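Local coordinates for protein glycerate dehydrogenase (Bacillus sp. 5mfcol3.1, PDB 6P2I) that probably reduces acyclic imino acids asymmetrically with NADPH, intercepting them as a partner oxidase produces them, and binds D-arginine beside its nicotinamide cofactor, at residues T74-Y78 with I79-S83; A48-W52 with T53-K57; D31-E35 with E36-N40; N82-D86 with N87-V91; E295-A299 with Q300-N304. All coordinates share one frame; numbering follows the deposited sequence.

From the N terminus, contact 3 (31-40) comes first, capping the start of helix 35-43 after strand 25-28. Contact 2 (48-57) follows, turning the chain out of strand 47-50 toward helix 57-60, and rests on contact 3 where W52 meets F32 and T53 meets P33. Contact 1 (74-83) leads from strand 68-71 into helix 81-86 and is joined to contact 2 through the backbones of Y78, D80 and I55; both reach D-arginine. Contact 4 (82-91) shares N82 and S83 with contact 1 and ends that helix before strand 90-92. Contact 5 (295-304), where helix 280-298 ends, packs Y297 and P302 against M90. None nests or crosses; all follow in series except contacts 1 and 4, which overlap.

Contact 1 of 5, residues T74-Y78 with I79-S83; sequences TSYDY and IDVNS. With DAR (D-arginine), chain D.
I79 lies over one face of the Y78 ring, its CG1 4.0 Å from the ring centroid and displaced toward the rim, in a CH-pi contact. The two side chains run side by side, and I79 CD1 continues the touch at Y78 CD2, 3.6 Å away. Y78 holds CG between its backbone N and carbonyl carbon (chi1 55°), which turns the ring toward I79. One step out, a type I turn from Y76 to I79 sets this pair: I79 N donates to Y76 O over 3.2 Å, from well above the carbonyl plane. Y76 CD1 also meets V81 CG1 at 3.9 Å, the side chains crossing at about a right angle. Beyond the turn, D80 is the N-cap of the next helix, its OD2 taking S83 N at 2.9 Å. On the other side of the turn, T74 N grips D-arginine O at 2.9 Å and S75 N its OXT at 2.6 Å. D77 forms a salt bridge with R229, and Y78 OH bonds T73. The loop leads from strand 68-71 into helix 81-86; I79 packs on L69 and T71 of that strand, and D80 and S83 lie against helix 57-60.

Contact 2 of 5, residues A48-W52 with T53-K57; sequences AIVEW and TSITK. With DAR (D-arginine), chain D.
V50 directs CG2 at the loop residue T53, reaching T53 O at 3.6 Å and T53 CB at 4.0 Å. That methyl stands anti to the V50 backbone N while CG1 takes the place between N and carbonyl carbon (chi1 62°), so a single branch does the touching; V50 CG2 also lies 4.4 Å from I55 CD1, a loose apolar approach. E51 points the other way. Its chain is extended from CB to the carboxylate, and OE1 accepts a nearly straight bond from D-arginine NH2, 2.9 Å long at 169°. T10 also bonds OE1 and Y5 holds OE2, so both carboxylate oxygens are fixed while the acid faces the ligand's guanidinium. E51 CG meanwhile sits 3.4 Å above one face of the W52 ring, near its rim. The indole NE1 is tied to K8 O, its ring meets F32 edge-to-face, and H130 of the second subunit packs on it. A water bridges W52 O, 2.8 Å away, and S54 OG. T53 OG1 bonds D7. The loop leaves strand 47-50, flanked by strands 2-5 and 68-71 in the parallel sheet, and leads to helix 57-60, with T53 on A38 and I55 on L42 of helix 35-43.

Contact 3 of 5, residues D31-E35 with E36-N40; sequences DFPNE and EEAIN
N34 and E37 exchange hydrogen bonds across the first turn of helix 35-43. N34 OD1 takes the amide N of E37 at 2.7 Å, in a nearly straight bond (169°) whose donor is somewhat tilted from the carbonyl plane. In return, E37 OE1 accepts from N34 N at 2.9 Å through its anti lone pair, the one away from OE2. N34 CG sits between its own backbone N and carbonyl carbon (chi1 64°), which folds the amide back over the helix start. The two side chains cross at about a right angle, with amide and carboxylate planes only 21° apart. This reciprocal pattern is a capping box with N34 as N-cap, and it provides a partner for a backbone N-H that has no preceding helical carbonyl. Behind it the regular helix sets in, A38 N bonding N34 O and I39 N bonding E35 O.

Water extends the grip of the carboxylate. One molecule donates to E37 OE1 and to F32 O, 2.6 Å from the latter; another donates to E37 OE2 and D31 OD2, bridging two carboxylates whose like charges it probably helps to screen. D31 also forms a salt bridge with R41, which has a weak, long ion pair with E37.

Apolar contact comes from P33, whose CB meets E37 CB at 3.6 Å and whose CG lies 4.2 Å from A38 CB. Further along, E35 and I39 run side by side, and both touch M59 of helix 57-60, as does A38. On the loop side, P33 packs on T53.

Contact 4 of 5, residues N82-D86 with N87-V91; sequences NSLKD and NEIMV
L84 sends CG away from its carbonyl carbon (chi1 -67°), and N87 turns its amide in the same sense (chi1 -79°), back toward the helix it follows. For L84 this brings the two methyls to different partners. CD1 presses on V91 CG2 at 3.4 Å, tighter than usual carbon contact, with the side chains at about a right angle; CD2 lies 3.9 Å from I89 CG2, where the chains cross obliquely. For N87, ND2 reaches S83 O at 3.0 Å in a bond of 167°, the acceptor lying almost within the amide plane and the donor somewhat tilted from the carbonyl plane. The N87 backbone N adds weak bonds to S83 O and L84 O, so S83 O is held by both side chain and main chain. An alanine here would lack the ND2 donor and is likely to leave S83 O with just the weak backbone bond from this residue. L84 O is taken more firmly by I89 N, 2.9 Å away, while E88 N donates to K85 O at 3.1 Å from well above its carbonyl plane. L84 further packs on L69 and I60. E88, with positive phi, is the C-prime residue of a Schellman motif: it ends helix 81-86 and turns the chain into strand 90-92, completing the beta-alpha-beta unit begun by strand 68-71.

Contact 5 of 5, residues E295-A299 with Q300-N304; sequences ESYLA and QKPVN
V303 meets S296 through both of its methyls. Starting from CB, the side chain forks: CG1 stands anti to the carbonyl carbon (chi1 -64°) and ends 3.9 Å from S296 OG, while CG2 lies between backbone N and carbonyl carbon, 3.8 Å from the same OG. Both branches thus come up to the hydroxyl from one side, and E292 O one turn earlier meets its polar need. An alanine in place of this valine would probably open a gap beside S296 CB and OG, since both touching methyls would be gone. S296 CB also lies 3.3 Å from K301 O. The backbone between them forms a Schellman motif that ends helix 280-298: Q300 N, at a residue with positive phi, donates to Y297 O at 2.9 Å from above the carbonyl plane, and K301 N reaches back to S296 O, also at 2.9 Å, close to the line of the C=O bond. After this reversal, P302 passes beside Y297, CG to ring CD1 at 4.4 Å. The Y297 ring stacks on Y68, and M90 of strand 90-92 packs against both Y297 and P302. V303 rests on E292 and N293 of the helix, and its O accepts from S92 OG.

Contact 1 of 5, residues T74-Y78 with I79-S83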
# COMPACT_ATOMS: atom_id res chain seq x y z
N THR A 74 19.98 12.50 -0.57
CA THR A 74 19.59 13.27 -1.75
C THR A 74 19.30 14.72 -1.39
O THR A 74 19.63 15.64 -2.15
CB THR A 74 18.36 12.62 -2.39
OG1 THR A 74 18.70 11.29 -2.77
CG2 THR A 74 17.89 13.42 -3.62
N SER A 75 18.69 14.94 -0.23
CA SER A 75 18.46 16.30 0.24
C SER A 75 19.78 16.97 0.62
O SER A 75 20.74 16.32 1.06
CB SER A 75 17.51 16.28 1.44
OG SER A 75 17.67 17.43 2.25
N TYR A 76 19.83 18.27 0.44
CA TYR A 76 20.97 19.05 0.90
C TYR A 76 20.49 20.35 1.53
O TYR A 76 21.23 21.34 1.57
CB TYR A 76 21.96 19.30 -0.24
CG TYR A 76 21.31 19.81 -1.50
CD1 TYR A 76 21.06 21.16 -1.67
CD2 TYR A 76 20.94 18.94 -2.52
CE1 TYR A 76 20.46 21.63 -2.82
CE2 TYR A 76 20.34 19.41 -3.68
CZ TYR A 76 20.11 20.76 -3.81
OH TYR A 76 19.52 21.25 -4.96
N ASP A 77 19.27 20.35 2.06
CA ASP A 77 18.66 21.55 2.60
C ASP A 77 19.27 21.96 3.93
O ASP A 77 19.02 23.08 4.40
CB ASP A 77 17.15 21.37 2.75
CG ASP A 77 16.78 20.17 3.61
OD1 ASP A 77 17.68 19.46 4.09
OD2 ASP A 77 15.57 19.94 3.81
N TYR A 78 20.05 21.08 4.56
CA TYR A 78 20.71 21.37 5.82
C TYR A 78 22.13 21.88 5.61
O TYR A 78 22.85 22.12 6.59
CB TYR A 78 20.68 20.12 6.71
CG TYR A 78 21.28 18.88 6.08
CD1 TYR A 78 20.56 18.09 5.18
CD2 TYR A 78 22.57 18.49 6.39
CE1 TYR A 78 21.11 16.96 4.61
CE2 TYR A 78 23.14 17.36 5.84
CZ TYR A 78 22.41 16.61 4.94
OH TYR A 78 22.97 15.49 4.39
N ILE A 79 22.52 22.08 4.36
CA ILE A 79 23.86 22.53 3.97
C ILE A 79 23.71 23.86 3.24
O ILE A 79 22.91 23.98 2.31
CB ILE A 79 24.53 21.50 3.04
CG1 ILE A 79 24.55 20.12 3.71
CG2 ILE A 79 25.91 21.91 2.71
CD1 ILE A 79 25.42 20.09 4.93
N ASP A 80 24.50 24.86 3.64
CA ASP A 80 24.49 26.15 2.94
C ASP A 80 25.35 26.02 1.69
O ASP A 80 26.54 26.35 1.68
CB ASP A 80 24.98 27.28 3.84
CG ASP A 80 24.67 28.66 3.27
OD1 ASP A 80 24.34 29.57 4.06
OD2 ASP A 80 24.74 28.84 2.03
N VAL A 81 24.74 25.56 0.60
CA VAL A 81 25.49 25.26 -0.62
C VAL A 81 26.04 26.54 -1.25
O VAL A 81 27.15 26.56 -1.77
CB VAL A 81 24.62 24.47 -1.61
CG1 VAL A 81 24.39 23.07 -1.10
CG2 VAL A 81 23.29 25.18 -1.85
N ASN A 82 25.26 27.63 -1.20
CA ASN A 82 25.76 28.89 -1.74
C ASN A 82 27.00 29.36 -0.99
O ASN A 82 27.94 29.87 -1.61
CB ASN A 82 24.66 29.95 -1.68
CG ASN A 82 23.50 29.63 -2.59
OD1 ASN A 82 23.69 29.18 -3.73
ND2 ASN A 82 22.28 29.84 -2.10
N SER A 83 27.02 29.20 0.34
CA SER A 83 28.20 29.60 1.10
C SER A 83 29.39 28.71 0.79
O SER A 83 30.53 29.18 0.73
CB SER A 83 27.90 29.59 2.60
OG SER A 83 29.05 29.91 3.35
N DAR D . 16.20 12.88 3.65
CA DAR D . 16.29 11.77 2.70
CB DAR D . 16.60 10.45 3.41
CG DAR D . 17.96 10.44 4.13
CD DAR D . 18.42 9.02 4.45
NE DAR D . 19.76 8.91 5.02
CZ DAR D . 20.72 8.20 4.40
NH1 DAR D . 20.65 7.99 3.08
NH2 DAR D . 21.75 7.71 5.08
C DAR D . 17.28 12.10 1.60
O DAR D . 17.94 11.21 1.01
OXT DAR D . 17.40 13.28 1.28

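Contact 2 of 5, residues A48-W52 with T53-K57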
# COMPACT_ATOMS: atom_id res chain seq x y z
N ALA A 48 34.83 15.48 2.66
CA ALA A 48 33.97 15.19 3.80
C ALA A 48 32.68 14.56 3.31
O ALA A 48 32.21 14.88 2.22
CB ALA A 48 33.65 16.45 4.61
N ILE A 49 32.12 13.68 4.14
CA ILE A 49 30.81 13.06 3.91
C ILE A 49 29.94 13.39 5.12
O ILE A 49 30.39 13.28 6.26
CB ILE A 49 30.92 11.54 3.74
CG1 ILE A 49 31.94 11.19 2.66
CG2 ILE A 49 29.52 10.95 3.41
CD1 ILE A 49 32.53 9.80 2.82
N VAL A 50 28.69 13.79 4.87
CA VAL A 50 27.83 14.23 5.96
C VAL A 50 26.45 13.60 5.80
O VAL A 50 25.97 13.41 4.67
CB VAL A 50 27.74 15.78 6.00
CG1 VAL A 50 27.12 16.32 4.71
CG2 VAL A 50 26.97 16.24 7.22
N GLU A 51 25.84 13.24 6.93
CA GLU A 51 24.50 12.66 6.92
C GLU A 51 23.49 13.44 7.75
O GLU A 51 22.31 13.51 7.37
CB GLU A 51 24.54 11.21 7.44
CG GLU A 51 23.13 10.58 7.51
CD GLU A 51 23.12 9.08 7.67
OE1 GLU A 51 22.02 8.53 7.90
OE2 GLU A 51 24.19 8.44 7.56
N TRP A 52 23.92 14.04 8.86
CA TRP A 52 23.01 14.61 9.85
C TRP A 52 23.27 16.06 10.18
O TRP A 52 22.37 16.74 10.68
CB TRP A 52 23.08 13.83 11.17
CG TRP A 52 22.85 12.37 11.05
CD1 TRP A 52 23.80 11.38 10.94
CD2 TRP A 52 21.58 11.71 11.03
NE1 TRP A 52 23.18 10.15 10.87
CE2 TRP A 52 21.82 10.33 10.91
CE3 TRP A 52 20.25 12.17 11.09
CZ2 TRP A 52 20.79 9.39 10.86
CZ3 TRP A 52 19.23 11.23 11.05
CH2 TRP A 52 19.50 9.86 10.93
N THR A 53 24.48 16.55 9.97
CA THR A 53 24.93 17.77 10.63
C THR A 53 24.68 18.98 9.75
O THR A 53 25.12 19.02 8.60
CB THR A 53 26.41 17.65 10.97
OG1 THR A 53 26.58 16.52 11.82
CG2 THR A 53 26.93 18.91 11.66
N SER A 54 23.99 19.97 10.31
CA SER A 54 23.83 21.24 9.62
C SER A 54 25.18 21.92 9.44
O SER A 54 25.99 21.97 10.37
CB SER A 54 22.89 22.15 10.42
OG SER A 54 21.56 21.68 10.30
N ILE A 55 25.42 22.44 8.25
CA ILE A 55 26.65 23.16 7.94
C ILE A 55 26.23 24.55 7.48
O ILE A 55 25.75 24.73 6.35
CB ILE A 55 27.52 22.44 6.91
CG1 ILE A 55 27.94 21.08 7.47
CG2 ILE A 55 28.73 23.28 6.55
CD1 ILE A 55 28.74 20.19 6.51
N THR A 56 26.41 25.53 8.35
CA THR A 56 25.93 26.89 8.14
C THR A 56 27.04 27.78 7.59
O THR A 56 28.23 27.46 7.65
CB THR A 56 25.41 27.48 9.45
OG1 THR A 56 26.50 27.63 10.37
CG2 THR A 56 24.36 26.56 10.07
N LYS A 57 26.62 28.93 7.07
CA LYS A 57 27.59 29.90 6.57
C LYS A 57 28.57 30.31 7.66
O LYS A 57 29.77 30.42 7.40
CB LYS A 57 26.86 31.13 6.00
CG LYS A 57 27.75 32.34 5.79
CD LYS A 57 26.99 33.64 6.00
CE LYS A 57 27.90 34.85 5.82
NZ LYS A 57 27.41 35.79 4.78
N DAR D . 16.20 12.88 3.65
CA DAR D . 16.29 11.77 2.70
CB DAR D . 16.60 10.45 3.41
CG DAR D . 17.96 10.44 4.13
CD DAR D . 18.42 9.02 4.45
NE DAR D . 19.76 8.91 5.02
CZ DAR D . 20.72 8.20 4.40
NH1 DAR D . 20.65 7.99 3.08
NH2 DAR D . 21.75 7.71 5.08
C DAR D . 17.28 12.10 1.60
O DAR D . 17.94 11.21 1.01
OXT DAR D . 17.40 13.28 1.28
O HOH W 1 20.68 18.90 10.08

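Contact 3 of 5, residues D31-E35 with E36-N40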
# COMPACT_ATOMS: atom_id res chain seq x y z
N ASP A 31 29.10 9.33 15.85
CA ASP A 31 28.44 10.19 16.82
C ASP A 31 27.79 11.34 16.06
O ASP A 31 27.87 11.42 14.83
CB ASP A 31 29.42 10.70 17.88
CG ASP A 31 30.57 11.52 17.29
OD1 ASP A 31 30.48 11.97 16.13
OD2 ASP A 31 31.58 11.72 18.00
N PHE A 32 27.14 12.22 16.81
CA PHE A 32 26.66 13.48 16.26
C PHE A 32 27.57 14.56 16.80
O PHE A 32 27.59 14.80 18.02
CB PHE A 32 25.21 13.74 16.67
CG PHE A 32 24.25 12.68 16.22
CD1 PHE A 32 23.96 12.51 14.88
CD2 PHE A 32 23.65 11.84 17.14
CE1 PHE A 32 23.08 11.52 14.46
CE2 PHE A 32 22.78 10.85 16.73
CZ PHE A 32 22.49 10.69 15.39
N PRO A 33 28.38 15.21 15.96
CA PRO A 33 29.33 16.20 16.48
C PRO A 33 28.61 17.45 16.96
O PRO A 33 27.60 17.87 16.39
CB PRO A 33 30.22 16.51 15.27
CG PRO A 33 29.35 16.19 14.08
CD PRO A 33 28.51 15.02 14.50
N ASN A 34 29.14 18.03 18.03
CA ASN A 34 28.77 19.40 18.35
C ASN A 34 29.36 20.33 17.29
O ASN A 34 30.15 19.91 16.44
CB ASN A 34 29.22 19.77 19.78
CG ASN A 34 30.74 19.74 19.98
OD1 ASN A 34 31.49 20.25 19.15
ND2 ASN A 34 31.18 19.19 21.11
N GLU A 35 28.95 21.60 17.30
CA GLU A 35 29.34 22.49 16.21
C GLU A 35 30.86 22.62 16.10
O GLU A 35 31.40 22.68 14.99
CB GLU A 35 28.70 23.87 16.39
CG GLU A 35 29.09 24.83 15.28
CD GLU A 35 28.38 26.16 15.37
OE1 GLU A 35 27.13 26.17 15.44
OE2 GLU A 35 29.07 27.20 15.38
N GLU A 36 31.56 22.66 17.23
CA GLU A 36 33.01 22.80 17.19
C GLU A 36 33.68 21.54 16.65
O GLU A 36 34.66 21.62 15.90
CB GLU A 36 33.55 23.13 18.58
CG GLU A 36 35.04 23.36 18.60
CD GLU A 36 35.49 23.95 19.92
OE1 GLU A 36 36.71 23.93 20.19
OE2 GLU A 36 34.62 24.43 20.68
N GLU A 37 33.19 20.36 17.05
CA GLU A 37 33.69 19.12 16.47
C GLU A 37 33.47 19.10 14.97
O GLU A 37 34.35 18.69 14.20
CB GLU A 37 33.01 17.91 17.12
CG GLU A 37 33.59 17.51 18.48
CD GLU A 37 32.71 16.50 19.21
OE1 GLU A 37 31.49 16.53 18.99
OE2 GLU A 37 33.23 15.70 20.02
N ALA A 38 32.30 19.58 14.52
CA ALA A 38 31.98 19.55 13.10
C ALA A 38 32.96 20.41 12.31
O ALA A 38 33.51 19.97 11.30
CB ALA A 38 30.54 20.02 12.89
N ILE A 39 33.19 21.64 12.77
CA ILE A 39 34.14 22.52 12.10
C ILE A 39 35.53 21.89 12.09
O ILE A 39 36.24 21.93 11.08
CB ILE A 39 34.16 23.91 12.76
CG1 ILE A 39 32.84 24.64 12.48
CG2 ILE A 39 35.34 24.72 12.26
CD1 ILE A 39 32.65 25.89 13.32
N ASN A 40 35.93 21.28 13.22
CA ASN A 40 37.25 20.68 13.29
C ASN A 40 37.37 19.49 12.34
O ASN A 40 38.39 19.35 11.65
CB ASN A 40 37.56 20.24 14.73
CG ASN A 40 39.01 19.84 14.91
OD1 ASN A 40 39.34 18.65 14.96
ND2 ASN A 40 39.89 20.83 14.99
O HOH W 2 32.32 13.01 20.18
O HOH W 3 29.30 15.00 20.00

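Contact 4 of 5, residues N82-D86 with N87-V91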
# COMPACT_ATOMS: atom_id res chain seq x y z
N ASN A 82 25.26 27.63 -1.20
CA ASN A 82 25.76 28.89 -1.74
C ASN A 82 27.00 29.36 -0.99
O ASN A 82 27.94 29.87 -1.61
CB ASN A 82 24.66 29.95 -1.68
CG ASN A 82 23.50 29.63 -2.59
OD1 ASN A 82 23.69 29.18 -3.73
ND2 ASN A 82 22.28 29.84 -2.10
N SER A 83 27.02 29.20 0.34
CA SER A 83 28.20 29.60 1.10
C SER A 83 29.39 28.71 0.79
O SER A 83 30.53 29.18 0.73
CB SER A 83 27.90 29.59 2.60
OG SER A 83 29.05 29.91 3.35
N LEU A 84 29.15 27.40 0.59
CA LEU A 84 30.24 26.53 0.16
C LEU A 84 30.78 26.96 -1.20
O LEU A 84 32.00 26.97 -1.41
CB LEU A 84 29.76 25.08 0.12
CG LEU A 84 29.43 24.50 1.49
CD1 LEU A 84 28.63 23.23 1.34
CD2 LEU A 84 30.70 24.20 2.26
N LYS A 85 29.89 27.30 -2.14
CA LYS A 85 30.33 27.81 -3.43
C LYS A 85 31.18 29.05 -3.27
O LYS A 85 32.25 29.17 -3.89
CB LYS A 85 29.12 28.10 -4.32
CG LYS A 85 29.46 28.53 -5.74
CD LYS A 85 30.16 27.42 -6.50
CE LYS A 85 30.30 27.74 -7.98
NZ LYS A 85 30.93 29.07 -8.24
N ASP A 86 30.75 29.98 -2.42
CA ASP A 86 31.49 31.21 -2.18
C ASP A 86 32.85 30.97 -1.54
O ASP A 86 33.73 31.84 -1.61
CB ASP A 86 30.68 32.17 -1.31
CG ASP A 86 29.58 32.88 -2.08
OD1 ASP A 86 29.72 33.02 -3.31
OD2 ASP A 86 28.58 33.30 -1.46
N ASN A 87 33.05 29.81 -0.90
CA ASN A 87 34.32 29.47 -0.29
C ASN A 87 35.06 28.39 -1.07
O ASN A 87 35.96 27.73 -0.52
CB ASN A 87 34.12 29.03 1.17
CG ASN A 87 33.93 30.21 2.10
OD1 ASN A 87 34.87 30.65 2.77
ND2 ASN A 87 32.70 30.72 2.17
N GLU A 88 34.70 28.18 -2.33
CA GLU A 88 35.40 27.28 -3.24
C GLU A 88 35.41 25.84 -2.73
O GLU A 88 36.39 25.11 -2.87
CB GLU A 88 36.82 27.77 -3.51
CG GLU A 88 36.88 29.00 -4.42
CD GLU A 88 38.25 29.66 -4.43
OE1 GLU A 88 38.31 30.90 -4.33
OE2 GLU A 88 39.27 28.94 -4.54
N ILE A 89 34.30 25.42 -2.13
CA ILE A 89 34.11 24.04 -1.69
C ILE A 89 33.01 23.43 -2.54
O ILE A 89 31.87 23.93 -2.55
CB ILE A 89 33.78 23.94 -0.19
CG1 ILE A 89 34.92 24.55 0.63
CG2 ILE A 89 33.51 22.49 0.19
CD1 ILE A 89 34.67 24.53 2.12
N MET A 90 33.34 22.35 -3.25
CA MET A 90 32.41 21.69 -4.14
C MET A 90 31.52 20.73 -3.35
O MET A 90 31.94 20.17 -2.33
CB MET A 90 33.20 20.97 -5.24
CG MET A 90 32.44 20.50 -6.47
SD MET A 90 33.41 19.24 -7.35
CE MET A 90 34.11 20.28 -8.63
N VAL A 91 30.28 20.56 -3.81
CA VAL A 91 29.27 19.76 -3.12
C VAL A 91 28.63 18.81 -4.11
O VAL A 91 28.22 19.22 -5.20
CB VAL A 91 28.17 20.62 -2.48
CG1 VAL A 91 27.20 19.75 -1.68
CG2 VAL A 91 28.76 21.71 -1.65

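Contact 5 of 5, residues E295-A299 with Q300-N304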
# COMPACT_ATOMS: atom_id res chain seq x y z
N GLU A 295 35.31 8.49 -6.50
CA GLU A 295 36.13 8.11 -7.65
C GLU A 295 36.12 9.19 -8.72
O GLU A 295 37.17 9.57 -9.25
CB GLU A 295 35.64 6.78 -8.23
N SER A 296 34.93 9.71 -9.04
CA SER A 296 34.81 10.68 -10.12
C SER A 296 35.50 11.98 -9.76
O SER A 296 36.09 12.64 -10.63
CB SER A 296 33.33 10.94 -10.44
OG SER A 296 32.71 9.76 -10.91
N TYR A 297 35.45 12.37 -8.49
CA TYR A 297 36.15 13.58 -8.06
C TYR A 297 37.65 13.40 -8.19
O TYR A 297 38.36 14.28 -8.69
CB TYR A 297 35.77 13.91 -6.63
CG TYR A 297 36.49 15.10 -6.05
CD1 TYR A 297 36.02 16.39 -6.26
CD2 TYR A 297 37.64 14.93 -5.29
CE1 TYR A 297 36.69 17.49 -5.72
CE2 TYR A 297 38.30 16.02 -4.76
CZ TYR A 297 37.83 17.29 -4.98
OH TYR A 297 38.50 18.38 -4.44
N LEU A 298 38.16 12.24 -7.77
CA LEU A 298 39.59 12.00 -7.88
C LEU A 298 40.03 11.91 -9.34
O LEU A 298 41.18 12.25 -9.65
CB LEU A 298 39.96 10.74 -7.11
CG LEU A 298 39.80 11.00 -5.60
CD1 LEU A 298 40.06 9.75 -4.76
CD2 LEU A 298 40.73 12.13 -5.17
N ALA A 299 39.13 11.50 -10.23
CA ALA A 299 39.39 11.48 -11.66
C ALA A 299 39.30 12.86 -12.31
O ALA A 299 39.49 12.96 -13.52
CB ALA A 299 38.42 10.51 -12.36
N GLN A 300 39.01 13.90 -11.52
CA GLN A 300 38.81 15.27 -12.02
C GLN A 300 37.65 15.34 -13.00
O GLN A 300 37.64 16.17 -13.92
CB GLN A 300 40.08 15.85 -12.65
CG GLN A 300 41.35 15.70 -11.82
CD GLN A 300 42.58 16.02 -12.64
OE1 GLN A 300 43.14 15.15 -13.31
NE2 GLN A 300 43.02 17.28 -12.58
N LYS A 301 36.66 14.48 -12.83
CA LYS A 301 35.42 14.53 -13.60
C LYS A 301 34.27 14.34 -12.62
O LYS A 301 33.56 13.32 -12.66
CB LYS A 301 35.41 13.47 -14.70
CG LYS A 301 36.41 13.71 -15.83
CD LYS A 301 36.20 12.73 -16.98
CE LYS A 301 34.75 12.73 -17.44
NZ LYS A 301 34.61 12.45 -18.91
N PRO A 302 34.06 15.30 -11.73
CA PRO A 302 33.09 15.11 -10.64
C PRO A 302 31.68 14.95 -11.19
O PRO A 302 31.33 15.50 -12.24
CB PRO A 302 33.21 16.40 -9.81
CG PRO A 302 34.43 17.11 -10.34
CD PRO A 302 34.63 16.66 -11.74
N VAL A 303 30.86 14.20 -10.45
CA VAL A 303 29.47 13.96 -10.81
C VAL A 303 28.57 14.40 -9.67
O VAL A 303 29.02 14.65 -8.54
CB VAL A 303 29.21 12.48 -11.17
CG1 VAL A 303 30.01 12.09 -12.41
CG2 VAL A 303 29.54 11.58 -9.99
N ASN A 304 27.28 14.54 -9.98
CA ASN A 304 26.25 14.88 -9.00
C ASN A 304 26.55 16.19 -8.28
O ASN A 304 26.18 16.38 -7.12
CB ASN A 304 26.05 13.75 -7.99
CG ASN A 304 25.79 12.41 -8.67
OD1 ASN A 304 25.05 12.33 -9.65
ND2 ASN A 304 26.41 11.36 -8.15